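Local coordinates for greglin (Schistocerca gregaria, PDB 4GI3), which inhibits serine proteases such as neutrophil elastase, pancreatic elastase, chymotrypsin, cathepsin G and subtilisin, but not pancreatic trypsin, at residues B[49-54]-B[59-64]. Residues are numbered along the deposited sequence; the frame is centred on the assembly and turned at random.
Sequences EVRKCG and FVYTFV
Gly54 and Phe59 bring the two backbones within 4.1 Å, CA to CA, where the chain leaving the helix doubles back; from there strand 61-63 runs nearly antiparallel to helix 49-54, at 162°, and their axes come no closer than 10.5 Å. At the narrow end the CA of Gly54 lies 3.3 Å from the carbonyl O of Phe59 in a CA-H...O contact, and the Phe59 oxygen and the Tyr61 ring leave little room for a CB here, which suits a glycine. Farther along, the segments diverge and the contact passes to side chains. Val50 sends CG1, anti to its own backbone N (chi1 -170°), straight onto the Tyr61 ring: the methyl sits 3.4 Å from the ring centroid, 4° off the normal, a nearly ideal CH-pi contact. The same methyl lies more loosely at the edge of the Phe59 ring, and CG2 is equally loose against Phe63, so a branched aliphatic residue serves three aromatics at once. The arrangement, helix 47-57 packed on a small three-stranded antiparallel sheet with 61-63 as an edge strand and tied by disulfides, is consistent with a Kazal-like inhibitor fold, and Val50 also reaches Val32, Val34 and Phe44. Cys53 plays a double part. Its SG, disulfide-bonded to Cys76, lies over one face of Phe59, 3.8 Å from the ring centroid and displaced toward the rim; the flat, polarisable ring suits a buried sulfur, and Pro77 packs on both residues. Tyr61 covers Val50 with its ring and carries its OH to the aliphatic part of Arg51, 4.0 Å from CG. Were Tyr61 an alanine, the CG1 methyl of Val50 would probably lose its aromatic cover, leaving a gap between helix and strand.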
ATOM      1  N   GLU B  49     -14.552  -5.731   1.386  1.00 17.51           N
ATOM      2  CA  GLU B  49     -15.013  -6.199   0.068  1.00 19.29           C
ATOM      3  C   GLU B  49     -16.403  -6.850   0.129  1.00 23.16           C
ATOM      4  O   GLU B  49     -17.215  -6.617  -0.772  1.00 20.94           O
ATOM      5  CB  GLU B  49     -13.991  -7.116  -0.603  1.00 21.07           C
ATOM      6  CG  GLU B  49     -12.726  -6.394  -1.088  1.00 35.42           C
ATOM      7  CD  GLU B  49     -12.830  -5.293  -2.136  1.00 51.22           C
ATOM      8  OE1 GLU B  49     -11.907  -4.448  -2.181  1.00 47.73           O
ATOM      9  OE2 GLU B  49     -13.808  -5.275  -2.919  1.00 40.60           O
ATOM     10  N   VAL B  50     -16.691  -7.601   1.213  1.00 21.37           N
ATOM     11  CA  VAL B  50     -18.012  -8.229   1.412  1.00 22.92           C
ATOM     12  C   VAL B  50     -19.070  -7.126   1.505  1.00 26.50           C
ATOM     13  O   VAL B  50     -20.100  -7.205   0.833  1.00 25.66           O
ATOM     14  CB  VAL B  50     -18.112  -9.137   2.664  1.00 27.88           C
ATOM     15  CG1 VAL B  50     -19.423  -9.915   2.640  1.00 28.56           C
ATOM     16  CG2 VAL B  50     -16.946 -10.092   2.789  1.00 28.10           C
ATOM     17  N   ARG B  51     -18.810  -6.100   2.357  1.00 22.40           N
ATOM     18  CA  ARG B  51     -19.702  -4.963   2.582  1.00 22.31           C
ATOM     19  C   ARG B  51     -19.968  -4.165   1.308  1.00 28.39           C
ATOM     20  O   ARG B  51     -21.089  -3.706   1.097  1.00 27.18           O
ATOM     21  CB  ARG B  51     -19.155  -4.048   3.679  1.00 21.18           C
ATOM     22  CG  ARG B  51     -19.237  -4.636   5.087  1.00 30.80           C
ATOM     23  CD  ARG B  51     -18.939  -3.592   6.164  1.00 43.99           C
ATOM     24  NE  ARG B  51     -17.509  -3.286   6.292  1.00 50.92           N
ATOM     25  CZ  ARG B  51     -16.915  -2.199   5.798  1.00 71.85           C
ATOM     26  NH1 ARG B  51     -17.622  -1.294   5.129  1.00 63.54           N
ATOM     27  NH2 ARG B  51     -15.614  -2.009   5.970  1.00 58.52           N
ATOM     28  N   LYS B  52     -18.935  -4.015   0.457  1.00 27.13           N
ATOM     29  CA  LYS B  52     -19.000  -3.286  -0.811  1.00 27.76           C
ATOM     30  C   LYS B  52     -20.001  -3.997  -1.740  1.00 36.08           C
ATOM     31  O   LYS B  52     -20.888  -3.342  -2.288  1.00 36.02           O
ATOM     32  CB  LYS B  52     -17.601  -3.237  -1.446  1.00 28.61           C
ATOM     33  CG  LYS B  52     -17.531  -2.426  -2.751  1.00 36.03           C
ATOM     34  CD  LYS B  52     -16.263  -2.698  -3.572  1.00 39.20           C
ATOM     35  CE  LYS B  52     -15.015  -2.105  -2.975  1.00 55.83           C
ATOM     36  NZ  LYS B  52     -13.790  -2.493  -3.733  1.00 72.16           N
ATOM     37  N   CYS B  53     -19.858  -5.334  -1.875  1.00 37.11           N
ATOM     38  CA  CYS B  53     -20.705  -6.217  -2.676  1.00 40.16           C
ATOM     39  C   CYS B  53     -22.168  -6.099  -2.220  1.00 44.87           C
ATOM     40  O   CYS B  53     -23.042  -5.880  -3.050  1.00 43.60           O
ATOM     41  CB  CYS B  53     -20.192  -7.654  -2.606  1.00 42.38           C
ATOM     42  SG  CYS B  53     -21.009  -8.807  -3.745  1.00 47.81           S
ATOM     43  N   GLY B  54     -22.398  -6.135  -0.904  1.00 42.66           N
ATOM     44  CA  GLY B  54     -23.726  -5.983  -0.314  1.00 43.07           C
ATOM     45  C   GLY B  54     -24.399  -4.652  -0.604  1.00 48.65           C
ATOM     46  O   GLY B  54     -25.589  -4.616  -0.923  1.00 47.81           O
ATOM     47  N   PHE B  59     -26.365  -7.505  -2.587  1.00 32.05           N
ATOM     48  CA  PHE B  59     -25.946  -8.872  -2.248  1.00 30.82           C
ATOM     49  C   PHE B  59     -26.238  -9.175  -0.766  1.00 34.58           C
ATOM     50  O   PHE B  59     -25.949  -8.344   0.101  1.00 33.71           O
ATOM     51  CB  PHE B  59     -24.451  -9.031  -2.584  1.00 31.91           C
ATOM     52  CG  PHE B  59     -23.698 -10.254  -2.107  1.00 31.71           C
ATOM     53  CD1 PHE B  59     -23.763 -11.451  -2.812  1.00 33.89           C
ATOM     54  CD2 PHE B  59     -22.819 -10.172  -1.032  1.00 32.16           C
ATOM     55  CE1 PHE B  59     -23.001 -12.561  -2.414  1.00 34.19           C
ATOM     56  CE2 PHE B  59     -22.074 -11.285  -0.626  1.00 34.76           C
ATOM     57  CZ  PHE B  59     -22.168 -12.470  -1.318  1.00 33.21           C
ATOM     58  N   VAL B  60     -26.831 -10.369  -0.500  1.00 30.38           N
ATOM     59  CA  VAL B  60     -27.268 -10.858   0.823  1.00 28.98           C
ATOM     60  C   VAL B  60     -26.345 -11.978   1.326  1.00 31.07           C
ATOM     61  O   VAL B  60     -26.197 -13.026   0.680  1.00 30.85           O
ATOM     62  CB  VAL B  60     -28.752 -11.312   0.780  1.00 32.33           C
ATOM     63  CG1 VAL B  60     -29.263 -11.666   2.179  1.00 32.11           C
ATOM     64  CG2 VAL B  60     -29.636 -10.243   0.135  1.00 32.21           C
ATOM     65  N   TYR B  61     -25.718 -11.765   2.498  1.00 25.33           N
ATOM     66  CA  TYR B  61     -24.770 -12.743   3.020  1.00 23.14           C
ATOM     67  C   TYR B  61     -24.829 -12.879   4.560  1.00 22.89           C
ATOM     68  O   TYR B  61     -25.384 -12.040   5.260  1.00 21.70           O
ATOM     69  CB  TYR B  61     -23.335 -12.334   2.590  1.00 24.13           C
ATOM     70  CG  TYR B  61     -22.876 -11.062   3.276  1.00 25.32           C
ATOM     71  CD1 TYR B  61     -22.275 -11.102   4.535  1.00 27.44           C
ATOM     72  CD2 TYR B  61     -23.176  -9.810   2.737  1.00 25.53           C
ATOM     73  CE1 TYR B  61     -21.942  -9.933   5.217  1.00 27.14           C
ATOM     74  CE2 TYR B  61     -22.855  -8.635   3.417  1.00 26.31           C
ATOM     75  CZ  TYR B  61     -22.222  -8.702   4.648  1.00 32.05           C
ATOM     76  OH  TYR B  61     -21.896  -7.553   5.323  1.00 32.68           O
ATOM     77  N   THR B  62     -24.186 -13.902   5.053  1.00 19.52           N
ATOM     78  CA  THR B  62     -23.976 -14.157   6.468  1.00 18.95           C
ATOM     79  C   THR B  62     -22.599 -14.753   6.619  1.00 23.90           C
ATOM     80  O   THR B  62     -22.225 -15.617   5.819  1.00 24.19           O
ATOM     81  CB  THR B  62     -25.122 -15.025   7.091  1.00 20.97           C
ATOM     82  OG1 THR B  62     -24.870 -15.160   8.482  1.00 15.67           O
ATOM     83  CG2 THR B  62     -25.216 -16.431   6.479  1.00 19.60           C
ATOM     84  N   PHE B  63     -21.833 -14.306   7.639  1.00 19.14           N
ATOM     85  CA  PHE B  63     -20.523 -14.898   7.913  1.00 18.65           C
ATOM     86  C   PHE B  63     -20.725 -16.303   8.464  1.00 23.42           C
ATOM     87  O   PHE B  63     -21.686 -16.562   9.196  1.00 21.26           O
ATOM     88  CB  PHE B  63     -19.712 -14.071   8.927  1.00 20.11           C
ATOM     89  CG  PHE B  63     -19.144 -12.803   8.343  1.00 21.87           C
ATOM     90  CD1 PHE B  63     -19.599 -11.563   8.763  1.00 24.12           C
ATOM     91  CD2 PHE B  63     -18.128 -12.847   7.393  1.00 25.38           C
ATOM     92  CE1 PHE B  63     -19.077 -10.384   8.222  1.00 25.55           C
ATOM     93  CE2 PHE B  63     -17.622 -11.667   6.836  1.00 28.09           C
ATOM     94  CZ  PHE B  63     -18.123 -10.444   7.235  1.00 25.57           C
ATOM     95  N   VAL B  64     -19.825 -17.203   8.088  1.00 22.18           N
ATOM     96  CA  VAL B  64     -19.802 -18.615   8.476  1.00 23.41           C
ATOM     97  C   VAL B  64     -18.340 -19.011   8.743  1.00 29.89           C
ATOM     98  O   VAL B  64     -17.449 -18.278   8.282  1.00 29.40           O
ATOM     99  CB  VAL B  64     -20.467 -19.517   7.375  1.00 27.72           C
ATOM    100  CG1 VAL B  64     -21.937 -19.166   7.155  1.00 27.62           C
ATOM    101  CG2 VAL B  64     -19.697 -19.483   6.052  1.00 27.13           C
TER